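PDB 2JD4: laminin subunit ALPHA-1 from Mus musculus, which forms part of laminin-111 in basement membranes and, through its LG4-5 domains, probably anchors it to the cell surface. Local coordinates for residues T110-F118 against S128-L138; I60-Y71 against T137-G147. The protein carries 4 engineered substitutions. All blocks are in the same frame, centred on the assembly; numbering follows the deposited sequence.

In the fold
Of the segments in these contacts, 60-71 comes first in the chain: the end of strand 58-64 and the turn and loop that lead on to Asp70. Next comes 110-118, where strand 106-113 reverses into strand 116-121. Interaction 1 then closes a short loop as 128-138 returns alongside this segment, and interaction 2 closes a much longer one as 137-147 pairs with 60-71, so the first loop sits wholly within the second. The two contacts share Thr137 and Leu138, and both reach the same magnesium. Interaction 1 belongs to one sheet of the laminin G sandwich and interaction 2 to the other; a probable hydrogen bond between Thr110 OG1 and Tyr61 OH bridges them.

Interaction 1: T110-F118 against S128-L138; sequences TEYIKRKAF and SVTVVGKATTL. Engineered in segment 128-138: Lys134 (natural residue Asn). With MG (magnesium ion), chain C.
Arg115 NH2 is gripped twice: it donates to Ala135 O at 2.8 Å, on a lone pair of that carbonyl, and to water 1. Bends at chi2 (-83°) and chi3 (100°) fold the arginine chain back so that its guanidinium reaches the 133-136 loop. At the edge of the group, NH1 adds a weak bond to Gly133 O at 3.3 Å, while Val131 CG1 lies over one face, 3.6 Å from NH2. Water 1 gathers the loop and the hairpin together, donating to Lys114 O and, unusually closely, to Thr136 O, and also bonding the hydroxyl of Tyr112, whose stronger partner is Arg42 O. All of this sits at the end of an antiparallel meander in the first of this fragment's two laminin G domains: a type II' turn from Ile113 to Lys116 joins strands 106-113 and 116-121, and strand 124-130 runs back along the second. Ala117 and Val129 form a hydrogen-bonded pair, with Val129 N 2.9 Å from Ala117 O and a weak return bond; Lys116 and Thr130 are the neighbouring non-hydrogen-bonded pair. The ladder finishes with a nearly straight bond (179°) from Val131 N to Arg115 O, 2.9 Å long. The Tyr112 ring meets two aliphatic groups obliquely, CE1 4.2 Å from Val131 CG2 and CE2 4.0 Å from Leu138 CB. Phe85 of the facing sheet meets this ring, and Leu87 touches Arg115, Val131 and Leu138. Just beyond the arginine's partners, Thr137 turns its carbonyl oxygen to the magnesium, and its OG1 accepts a hydrogen bond from water 2, a ligand of the same ion.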
loop_
_atom_site.group_PDB
_atom_site.type_symbol
_atom_site.label_atom_id
_atom_site.label_comp_id
_atom_site.label_asym_id
_atom_site.label_seq_id
_atom_site.Cartn_x
_atom_site.Cartn_y
_atom_site.Cartn_z
ATOM N N THR A 110 -11.395 -17.031 13.522
ATOM C CA THR A 110 -12.319 -17.568 12.532
ATOM C C THR A 110 -12.512 -19.026 12.915
ATOM O O THR A 110 -11.542 -19.743 13.165
ATOM C CB THR A 110 -11.772 -17.467 11.084
ATOM O OG1 THR A 110 -10.576 -18.243 10.952
ATOM C CG2 THR A 110 -11.476 -16.013 10.727
ATOM N N GLU A 111 -13.763 -19.467 12.963
ATOM C CA GLU A 111 -14.033 -20.834 13.369
ATOM C C GLU A 111 -15.043 -21.628 12.573
ATOM O O GLU A 111 -16.190 -21.225 12.424
ATOM C CB GLU A 111 -14.479 -20.866 14.828
ATOM C CG GLU A 111 -13.372 -20.741 15.839
ATOM C CD GLU A 111 -13.885 -20.906 17.252
ATOM O OE1 GLU A 111 -14.072 -19.881 17.944
ATOM O OE2 GLU A 111 -14.120 -22.064 17.660
ATOM N N TYR A 112 -14.585 -22.767 12.074
ATOM C CA TYR A 112 -15.417 -23.716 11.359
ATOM C C TYR A 112 -15.372 -24.933 12.276
ATOM O O TYR A 112 -14.301 -25.484 12.527
ATOM C CB TYR A 112 -14.811 -24.084 10.007
ATOM C CG TYR A 112 -15.105 -25.513 9.574
ATOM C CD1 TYR A 112 -16.414 -26.003 9.533
ATOM C CD2 TYR A 112 -14.070 -26.379 9.218
ATOM C CE1 TYR A 112 -16.681 -27.330 9.152
ATOM C CE2 TYR A 112 -14.323 -27.703 8.835
ATOM C CZ TYR A 112 -15.629 -28.171 8.806
ATOM O OH TYR A 112 -15.875 -29.479 8.437
ATOM N N ILE A 113 -16.516 -25.337 12.809
ATOM C CA ILE A 113 -16.533 -26.502 13.678
ATOM C C ILE A 113 -17.860 -27.246 13.554
ATOM O O ILE A 113 -18.933 -26.676 13.757
ATOM C CB ILE A 113 -16.252 -26.105 15.149
ATOM C CG1 ILE A 113 -16.109 -27.365 16.005
ATOM C CG2 ILE A 113 -17.346 -25.198 15.675
ATOM C CD1 ILE A 113 -15.614 -27.096 17.406
ATOM N N LYS A 114 -17.766 -28.517 13.181
ATOM C CA LYS A 114 -18.930 -29.379 13.000
ATOM C C LYS A 114 -19.777 -28.936 11.806
ATOM O O LYS A 114 -19.383 -29.113 10.650
ATOM C CB LYS A 114 -19.784 -29.399 14.274
ATOM C CG LYS A 114 -19.086 -29.949 15.517
ATOM C CD LYS A 114 -18.700 -31.422 15.392
ATOM C CE LYS A 114 -17.448 -31.626 14.540
ATOM N NZ LYS A 114 -16.988 -33.050 14.510
ATOM N N ARG A 115 -20.938 -28.359 12.089
ATOM C CA ARG A 115 -21.838 -27.897 11.037
ATOM C C ARG A 115 -22.102 -26.399 11.146
ATOM O O ARG A 115 -23.040 -25.881 10.542
ATOM C CB ARG A 115 -23.164 -28.659 11.115
ATOM C CG ARG A 115 -23.094 -30.105 10.644
ATOM C CD ARG A 115 -23.208 -30.196 9.128
ATOM N NE ARG A 115 -21.920 -30.360 8.460
ATOM C CZ ARG A 115 -21.765 -30.357 7.139
ATOM N NH1 ARG A 115 -22.820 -30.192 6.346
ATOM N NH2 ARG A 115 -20.562 -30.536 6.608
ATOM N N LYS A 116 -21.272 -25.705 11.919
ATOM C CA LYS A 116 -21.423 -24.267 12.111
ATOM C C LYS A 116 -20.122 -23.521 11.807
ATOM O O LYS A 116 -19.057 -24.126 11.692
ATOM C CB LYS A 116 -21.858 -23.971 13.552
ATOM C CG LYS A 116 -23.307 -24.338 13.886
ATOM C CD LYS A 116 -23.570 -25.842 13.804
ATOM C CE LYS A 116 -22.780 -26.618 14.851
ATOM N NZ LYS A 116 -22.955 -28.095 14.730
ATOM N N ALA A 117 -20.222 -22.204 11.668
ATOM C CA ALA A 117 -19.064 -21.358 11.395
ATOM C C ALA A 117 -19.353 -19.963 11.935
ATOM O O ALA A 117 -20.491 -19.497 11.869
ATOM C CB ALA A 117 -18.795 -21.299 9.897
ATOM N N PHE A 118 -18.337 -19.305 12.485
ATOM C CA PHE A 118 -18.519 -17.960 13.025
ATOM C C PHE A 118 -17.199 -17.191 13.142
ATOM O O PHE A 118 -16.123 -17.761 12.976
ATOM C CB PHE A 118 -19.232 -18.031 14.382
ATOM C CG PHE A 118 -18.474 -18.782 15.441
ATOM C CD1 PHE A 118 -17.657 -18.105 16.343
ATOM C CD2 PHE A 118 -18.571 -20.166 15.533
ATOM C CE1 PHE A 118 -16.947 -18.800 17.325
ATOM C CE2 PHE A 118 -17.865 -20.870 16.508
ATOM C CZ PHE A 118 -17.054 -20.188 17.403
ATOM N N SER A 128 -23.762 -17.451 14.415
ATOM C CA SER A 128 -23.284 -18.576 13.623
ATOM C C SER A 128 -24.030 -18.754 12.306
ATOM O O SER A 128 -25.161 -18.299 12.144
ATOM C CB SER A 128 -23.382 -19.875 14.423
ATOM O OG SER A 128 -22.466 -19.878 15.500
ATOM N N VAL A 129 -23.372 -19.424 11.367
ATOM C CA VAL A 129 -23.948 -19.712 10.066
ATOM C C VAL A 129 -23.881 -21.224 9.888
ATOM O O VAL A 129 -22.952 -21.872 10.381
ATOM C CB VAL A 129 -23.158 -19.025 8.934
ATOM C CG1 VAL A 129 -23.699 -19.459 7.587
ATOM C CG2 VAL A 129 -23.262 -17.516 9.071
ATOM N N THR A 130 -24.867 -21.785 9.197
ATOM C CA THR A 130 -24.913 -23.223 8.972
ATOM C C THR A 130 -24.072 -23.636 7.773
ATOM O O THR A 130 -24.190 -23.063 6.693
ATOM C CB THR A 130 -26.372 -23.703 8.760
ATOM O OG1 THR A 130 -27.097 -23.552 9.985
ATOM C CG2 THR A 130 -26.411 -25.166 8.328
ATOM N N VAL A 131 -23.220 -24.635 7.972
ATOM C CA VAL A 131 -22.366 -25.124 6.903
ATOM C C VAL A 131 -23.222 -25.546 5.714
ATOM O O VAL A 131 -24.203 -26.280 5.866
ATOM C CB VAL A 131 -21.499 -26.308 7.384
ATOM C CG1 VAL A 131 -20.763 -26.941 6.213
ATOM C CG2 VAL A 131 -20.493 -25.810 8.416
ATOM N N VAL A 132 -22.836 -25.066 4.534
ATOM C CA VAL A 132 -23.546 -25.342 3.292
ATOM C C VAL A 132 -22.976 -26.549 2.555
ATOM O O VAL A 132 -21.764 -26.764 2.539
ATOM C CB VAL A 132 -23.482 -24.114 2.349
ATOM C CG1 VAL A 132 -24.091 -24.451 1.001
ATOM C CG2 VAL A 132 -24.207 -22.933 2.984
ATOM N N GLY A 133 -23.856 -27.335 1.944
ATOM C CA GLY A 133 -23.394 -28.492 1.205
ATOM C C GLY A 133 -23.483 -29.797 1.965
ATOM O O GLY A 133 -23.682 -29.823 3.180
ATOM N N LYS A 134 -23.315 -30.887 1.226
ATOM C CA LYS A 134 -23.382 -32.233 1.775
ATOM C C LYS A 134 -22.020 -32.708 2.266
ATOM O O LYS A 134 -21.941 -33.487 3.218
ATOM C CB LYS A 134 -23.905 -33.199 0.706
ATOM C CG LYS A 134 -25.325 -32.911 0.220
ATOM C CD LYS A 134 -25.478 -31.505 -0.356
ATOM C CE LYS A 134 -24.538 -31.261 -1.527
ATOM N NZ LYS A 134 -24.625 -29.856 -2.017
ATOM N N ALA A 135 -20.957 -32.245 1.611
ATOM C CA ALA A 135 -19.595 -32.622 1.987
ATOM C C ALA A 135 -19.421 -32.410 3.488
ATOM O O ALA A 135 -20.069 -31.544 4.072
ATOM C CB ALA A 135 -18.585 -31.785 1.211
ATOM N N THR A 136 -18.549 -33.197 4.112
ATOM C CA THR A 136 -18.349 -33.074 5.552
ATOM C C THR A 136 -16.921 -32.766 5.988
ATOM O O THR A 136 -16.677 -32.548 7.168
ATOM C CB THR A 136 -18.787 -34.361 6.287
ATOM O OG1 THR A 136 -17.889 -35.429 5.961
ATOM C CG2 THR A 136 -20.195 -34.752 5.878
ATOM N N THR A 137 -15.979 -32.742 5.055
ATOM C CA THR A 137 -14.596 -32.476 5.435
ATOM C C THR A 137 -13.879 -31.394 4.630
ATOM O O THR A 137 -14.104 -31.241 3.426
ATOM C CB THR A 137 -13.744 -33.768 5.359
ATOM O OG1 THR A 137 -13.665 -34.224 4.000
ATOM C CG2 THR A 137 -14.356 -34.863 6.224
ATOM N N LEU A 138 -13.024 -30.637 5.317
ATOM C CA LEU A 138 -12.216 -29.604 4.676
ATOM C C LEU A 138 -10.903 -30.314 4.389
ATOM O O LEU A 138 -10.099 -30.537 5.296
ATOM C CB LEU A 138 -11.970 -28.419 5.621
ATOM C CG LEU A 138 -10.956 -27.364 5.147
ATOM C CD1 LEU A 138 -11.478 -26.646 3.895
ATOM C CD2 LEU A 138 -10.703 -26.357 6.272
HETATM MG MG MG C . -13.929 -31.983 1.325
HETATM O O HOH W 1 -18.289 -31.390 8.687
HETATM O O HOH W 2 -15.480 -33.557 1.714
HETATM O O HOH W 3 -13.726 -32.485 -0.952
#

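Interaction 2: I60-Y71 against T137-G147; sequences IYYVAHQNQMDY and TLDVERKLYLG. With MG (magnesium ion), chain C.
Val63 is the residue most covered here, with its CB 4.1 Å from Val140 CG2 and its CG1 3.8 Å from Leu144 CB. Val140 answers with both branches: CG1, anti to the carbonyl carbon (chi1 -57°), lies 3.5 Å from Ala64 CA, which leaves CG2 to meet Val63. Further along, Tyr145 runs side by side with Tyr62, the two pointing the same way, and the edge of the Tyr145 ring at CD1 comes 3.5 Å from Tyr62 O. The hydroxyl of Tyr62 is tied to Tyr153. Paired backbone bonds join Tyr62 and Tyr145, as strands 58-64 and 143-146 run antiparallel at the middle of one sheet of the laminin G sandwich. Beyond Val63 the strands part, and water 4 enters to accept from Ala64 N; backbone bonding resumes where Glu141 N donates to Ala64 O. Glu141 packs its CB and CG on that same oxygen and crosses the Gln66 amide obliquely, so an alanine here would probably strip the Ala64 carbonyl of part of its cover and set the Gln66 side chain freer to turn. At the far end Asp70 OD2 and Asp139 OD2 each bind the magnesium at 2.3 Å, with Thr137 O, Leu87 O and waters 2 and 3 completing six ligands. Asp70 OD2 also accepts from Asp139 N at 3.0 Å, from above its carboxylate plane, while Thr137 OG1 donates to Asp139 OD2. Two acidic oxygens, Asp70 OD2 and Asp139 OD2, thus stand only 3.3 Å apart, a closeness that probably depends on the divalent ion between them to offset their repulsion.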
loop_
_atom_site.group_PDB
_atom_site.type_symbol
_atom_site.label_atom_id
_atom_site.label_comp_id
_atom_site.label_asym_id
_atom_site.label_seq_id
_atom_site.Cartn_x
_atom_site.Cartn_y
_atom_site.Cartn_z
ATOM N N ILE A 60 -5.630 -12.239 4.052
ATOM C CA ILE A 60 -4.927 -12.457 5.316
ATOM C C ILE A 60 -4.375 -13.885 5.439
ATOM O O ILE A 60 -3.225 -14.068 5.854
ATOM C CB ILE A 60 -5.844 -12.103 6.501
ATOM C CG1 ILE A 60 -6.289 -10.637 6.371
ATOM C CG2 ILE A 60 -5.109 -12.348 7.818
ATOM C CD1 ILE A 60 -7.421 -10.209 7.317
ATOM N N TYR A 61 -5.183 -14.895 5.100
ATOM C CA TYR A 61 -4.697 -16.282 5.087
ATOM C C TYR A 61 -5.492 -17.132 4.105
ATOM O O TYR A 61 -6.653 -16.828 3.799
ATOM C CB TYR A 61 -4.694 -16.924 6.490
ATOM C CG TYR A 61 -6.008 -17.461 7.023
ATOM C CD1 TYR A 61 -6.620 -18.579 6.453
ATOM C CD2 TYR A 61 -6.608 -16.885 8.140
ATOM C CE1 TYR A 61 -7.792 -19.107 6.989
ATOM C CE2 TYR A 61 -7.782 -17.404 8.680
ATOM C CZ TYR A 61 -8.366 -18.518 8.097
ATOM O OH TYR A 61 -9.522 -19.038 8.634
ATOM N N TYR A 62 -4.856 -18.194 3.618
ATOM C CA TYR A 62 -5.466 -19.096 2.652
ATOM C C TYR A 62 -4.912 -20.521 2.767
ATOM O O TYR A 62 -3.713 -20.717 2.978
ATOM C CB TYR A 62 -5.204 -18.548 1.246
ATOM C CG TYR A 62 -5.614 -19.431 0.090
ATOM C CD1 TYR A 62 -6.941 -19.483 -0.346
ATOM C CD2 TYR A 62 -4.665 -20.182 -0.600
ATOM C CE1 TYR A 62 -7.303 -20.258 -1.441
ATOM C CE2 TYR A 62 -5.018 -20.964 -1.695
ATOM C CZ TYR A 62 -6.335 -20.997 -2.111
ATOM O OH TYR A 62 -6.682 -21.764 -3.197
ATOM N N VAL A 63 -5.803 -21.503 2.645
ATOM C CA VAL A 63 -5.439 -22.922 2.660
ATOM C C VAL A 63 -6.328 -23.571 1.608
ATOM O O VAL A 63 -7.479 -23.166 1.430
ATOM C CB VAL A 63 -5.694 -23.609 4.030
ATOM C CG1 VAL A 63 -4.706 -23.096 5.061
ATOM C CG2 VAL A 63 -7.124 -23.378 4.483
ATOM N N ALA A 64 -5.804 -24.561 0.894
ATOM C CA ALA A 64 -6.602 -25.194 -0.145
ATOM C C ALA A 64 -6.071 -26.534 -0.603
ATOM O O ALA A 64 -4.892 -26.864 -0.422
ATOM C CB ALA A 64 -6.717 -24.263 -1.344
ATOM N N HIS A 65 -6.964 -27.305 -1.215
ATOM C CA HIS A 65 -6.614 -28.606 -1.737
ATOM C C HIS A 65 -5.747 -28.336 -2.956
ATOM O O HIS A 65 -5.759 -27.228 -3.507
ATOM C CB HIS A 65 -7.890 -29.359 -2.126
ATOM C CG HIS A 65 -7.655 -30.771 -2.556
ATOM N ND1 HIS A 65 -7.101 -31.096 -3.776
ATOM C CD2 HIS A 65 -7.880 -31.944 -1.919
ATOM C CE1 HIS A 65 -6.995 -32.410 -3.871
ATOM N NE2 HIS A 65 -7.458 -32.948 -2.757
ATOM N N GLN A 66 -4.980 -29.336 -3.369
ATOM C CA GLN A 66 -4.124 -29.192 -4.535
ATOM C C GLN A 66 -4.954 -28.828 -5.770
ATOM O O GLN A 66 -4.510 -28.043 -6.605
ATOM C CB GLN A 66 -3.361 -30.496 -4.795
ATOM C CG GLN A 66 -2.436 -30.455 -6.006
ATOM C CD GLN A 66 -1.235 -29.545 -5.811
ATOM O OE1 GLN A 66 -0.379 -29.437 -6.690
ATOM N NE2 GLN A 66 -1.164 -28.887 -4.655
ATOM N N ASN A 67 -6.153 -29.396 -5.889
ATOM C CA ASN A 67 -7.009 -29.104 -7.039
ATOM C C ASN A 67 -7.912 -27.907 -6.780
ATOM O O ASN A 67 -8.701 -27.517 -7.643
ATOM C CB ASN A 67 -7.865 -30.322 -7.435
ATOM C CG ASN A 67 -8.831 -30.758 -6.342
ATOM O OD1 ASN A 67 -9.485 -29.936 -5.703
ATOM N ND2 ASN A 67 -8.941 -32.066 -6.143
ATOM N N GLN A 68 -7.780 -27.334 -5.585
ATOM C CA GLN A 68 -8.547 -26.160 -5.176
ATOM C C GLN A 68 -10.054 -26.349 -5.038
ATOM O O GLN A 68 -10.793 -25.369 -4.976
ATOM C CB GLN A 68 -8.263 -24.993 -6.128
ATOM C CG GLN A 68 -6.840 -24.454 -6.023
ATOM C CD GLN A 68 -6.687 -23.089 -6.661
ATOM O OE1 GLN A 68 -7.462 -22.182 -6.384
ATOM N NE2 GLN A 68 -5.679 -22.933 -7.512
ATOM N N MET A 69 -10.507 -27.598 -4.975
ATOM C CA MET A 69 -11.931 -27.887 -4.828
ATOM C C MET A 69 -12.368 -27.654 -3.386
ATOM O O MET A 69 -13.554 -27.486 -3.106
ATOM C CB MET A 69 -12.222 -29.330 -5.252
ATOM C CG MET A 69 -13.167 -29.445 -6.440
ATOM S SD MET A 69 -12.760 -28.322 -7.799
ATOM C CE MET A 69 -11.434 -29.233 -8.629
ATOM N N ASP A 70 -11.395 -27.660 -2.475
ATOM C CA ASP A 70 -11.628 -27.408 -1.055
ATOM C C ASP A 70 -10.751 -26.207 -0.700
ATOM O O ASP A 70 -9.628 -26.106 -1.191
ATOM C CB ASP A 70 -11.183 -28.600 -0.198
ATOM C CG ASP A 70 -12.147 -29.770 -0.258
ATOM O OD1 ASP A 70 -12.469 -30.214 -1.379
ATOM O OD2 ASP A 70 -12.571 -30.243 0.824
ATOM N N TYR A 71 -11.249 -25.304 0.140
ATOM C CA TYR A 71 -10.452 -24.144 0.543
ATOM C C TYR A 71 -11.049 -23.412 1.730
ATOM O O TYR A 71 -12.184 -23.664 2.123
ATOM C CB TYR A 71 -10.290 -23.162 -0.630
ATOM C CG TYR A 71 -11.581 -22.508 -1.077
ATOM C CD1 TYR A 71 -12.195 -21.526 -0.300
ATOM C CD2 TYR A 71 -12.211 -22.900 -2.260
ATOM C CE1 TYR A 71 -13.410 -20.953 -0.683
ATOM C CE2 TYR A 71 -13.431 -22.335 -2.651
ATOM C CZ TYR A 71 -14.022 -21.366 -1.857
ATOM O OH TYR A 71 -15.231 -20.824 -2.217
ATOM N N THR A 137 -15.979 -32.742 5.055
ATOM C CA THR A 137 -14.596 -32.476 5.435
ATOM C C THR A 137 -13.879 -31.394 4.630
ATOM O O THR A 137 -14.104 -31.241 3.426
ATOM C CB THR A 137 -13.744 -33.768 5.359
ATOM O OG1 THR A 137 -13.665 -34.224 4.000
ATOM C CG2 THR A 137 -14.356 -34.863 6.224
ATOM N N LEU A 138 -13.024 -30.637 5.317
ATOM C CA LEU A 138 -12.216 -29.604 4.676
ATOM C C LEU A 138 -10.903 -30.314 4.389
ATOM O O LEU A 138 -10.099 -30.537 5.296
ATOM C CB LEU A 138 -11.970 -28.419 5.621
ATOM C CG LEU A 138 -10.956 -27.364 5.147
ATOM C CD1 LEU A 138 -11.478 -26.646 3.895
ATOM C CD2 LEU A 138 -10.703 -26.357 6.272
ATOM N N ASP A 139 -10.707 -30.689 3.131
ATOM C CA ASP A 139 -9.512 -31.404 2.699
ATOM C C ASP A 139 -8.566 -30.465 1.964
ATOM O O ASP A 139 -8.819 -30.102 0.811
ATOM C CB ASP A 139 -9.919 -32.555 1.777
ATOM C CG ASP A 139 -11.009 -33.419 2.380
ATOM O OD1 ASP A 139 -10.702 -34.196 3.307
ATOM O OD2 ASP A 139 -12.176 -33.309 1.939
ATOM N N VAL A 140 -7.470 -30.086 2.620
ATOM C CA VAL A 140 -6.509 -29.172 2.011
ATOM C C VAL A 140 -5.057 -29.566 2.269
ATOM O O VAL A 140 -4.774 -30.360 3.167
ATOM C CB VAL A 140 -6.710 -27.735 2.542
ATOM C CG1 VAL A 140 -8.139 -27.274 2.270
ATOM C CG2 VAL A 140 -6.419 -27.691 4.033
ATOM N N GLU A 141 -4.147 -28.998 1.478
ATOM C CA GLU A 141 -2.715 -29.258 1.613
ATOM C C GLU A 141 -2.219 -28.788 2.975
ATOM O O GLU A 141 -2.747 -27.826 3.529
ATOM C CB GLU A 141 -1.937 -28.525 0.519
ATOM C CG GLU A 141 -2.130 -29.078 -0.872
ATOM C CD GLU A 141 -1.512 -30.448 -1.039
ATOM O OE1 GLU A 141 -2.008 -31.414 -0.417
ATOM O OE2 GLU A 141 -0.520 -30.555 -1.790
ATOM N N ARG A 142 -1.201 -29.472 3.495
ATOM C CA ARG A 142 -0.611 -29.169 4.799
ATOM C C ARG A 142 0.217 -27.877 4.776
ATOM O O ARG A 142 1.362 -27.865 5.236
ATOM C CB ARG A 142 0.297 -30.326 5.237
ATOM C CG ARG A 142 -0.346 -31.707 5.260
ATOM C CD ARG A 142 -0.810 -32.088 6.657
ATOM N NE ARG A 142 -2.006 -31.356 7.056
ATOM C CZ ARG A 142 -2.415 -31.219 8.314
ATOM N NH1 ARG A 142 -1.720 -31.762 9.306
ATOM N NH2 ARG A 142 -3.524 -30.542 8.578
ATOM N N LYS A 143 -0.355 -26.797 4.249
ATOM C CA LYS A 143 0.356 -25.522 4.169
ATOM C C LYS A 143 -0.604 -24.346 4.271
ATOM O O LYS A 143 -1.675 -24.359 3.673
ATOM C CB LYS A 143 1.116 -25.410 2.843
ATOM C CG LYS A 143 2.180 -26.469 2.624
ATOM C CD LYS A 143 2.790 -26.367 1.230
ATOM C CE LYS A 143 3.821 -27.474 1.001
ATOM N NZ LYS A 143 4.403 -27.448 -0.374
ATOM N N LEU A 144 -0.216 -23.322 5.023
ATOM C CA LEU A 144 -1.058 -22.144 5.160
ATOM C C LEU A 144 -0.315 -20.930 4.626
ATOM O O LEU A 144 0.835 -20.696 4.986
ATOM C CB LEU A 144 -1.456 -21.926 6.627
ATOM C CG LEU A 144 -2.287 -20.673 6.951
ATOM C CD1 LEU A 144 -3.301 -20.962 8.053
ATOM C CD2 LEU A 144 -1.361 -19.550 7.367
ATOM N N TYR A 145 -0.968 -20.179 3.745
ATOM C CA TYR A 145 -0.369 -18.974 3.177
ATOM C C TYR A 145 -0.826 -17.796 4.026
ATOM O O TYR A 145 -2.028 -17.555 4.160
ATOM C CB TYR A 145 -0.818 -18.780 1.728
ATOM C CG TYR A 145 -0.380 -19.898 0.816
ATOM C CD1 TYR A 145 -1.097 -21.094 0.751
ATOM C CD2 TYR A 145 0.770 -19.772 0.035
ATOM C CE1 TYR A 145 -0.681 -22.133 -0.072
ATOM C CE2 TYR A 145 1.194 -20.808 -0.788
ATOM C CZ TYR A 145 0.465 -21.984 -0.839
ATOM O OH TYR A 145 0.881 -23.003 -1.666
ATOM N N LEU A 146 0.136 -17.074 4.600
ATOM C CA LEU A 146 -0.155 -15.934 5.465
ATOM C C LEU A 146 0.207 -14.572 4.857
ATOM O O LEU A 146 1.320 -14.367 4.355
ATOM C CB LEU A 146 0.583 -16.099 6.807
ATOM C CG LEU A 146 0.298 -15.038 7.886
ATOM C CD1 LEU A 146 -1.164 -15.175 8.366
ATOM C CD2 LEU A 146 1.264 -15.218 9.068
ATOM N N GLY A 147 -0.751 -13.649 4.905
ATOM C CA GLY A 147 -0.541 -12.304 4.402
ATOM C C GLY A 147 -0.594 -12.076 2.904
ATOM O O GLY A 147 -0.603 -10.929 2.459
HETATM MG MG MG C . -13.929 -31.983 1.325
HETATM O O HOH W 4 -3.203 -25.522 1.845
HETATM O O HOH W 3 -13.726 -32.485 -0.952
HETATM O O HOH W 2 -15.480 -33.557 1.714
#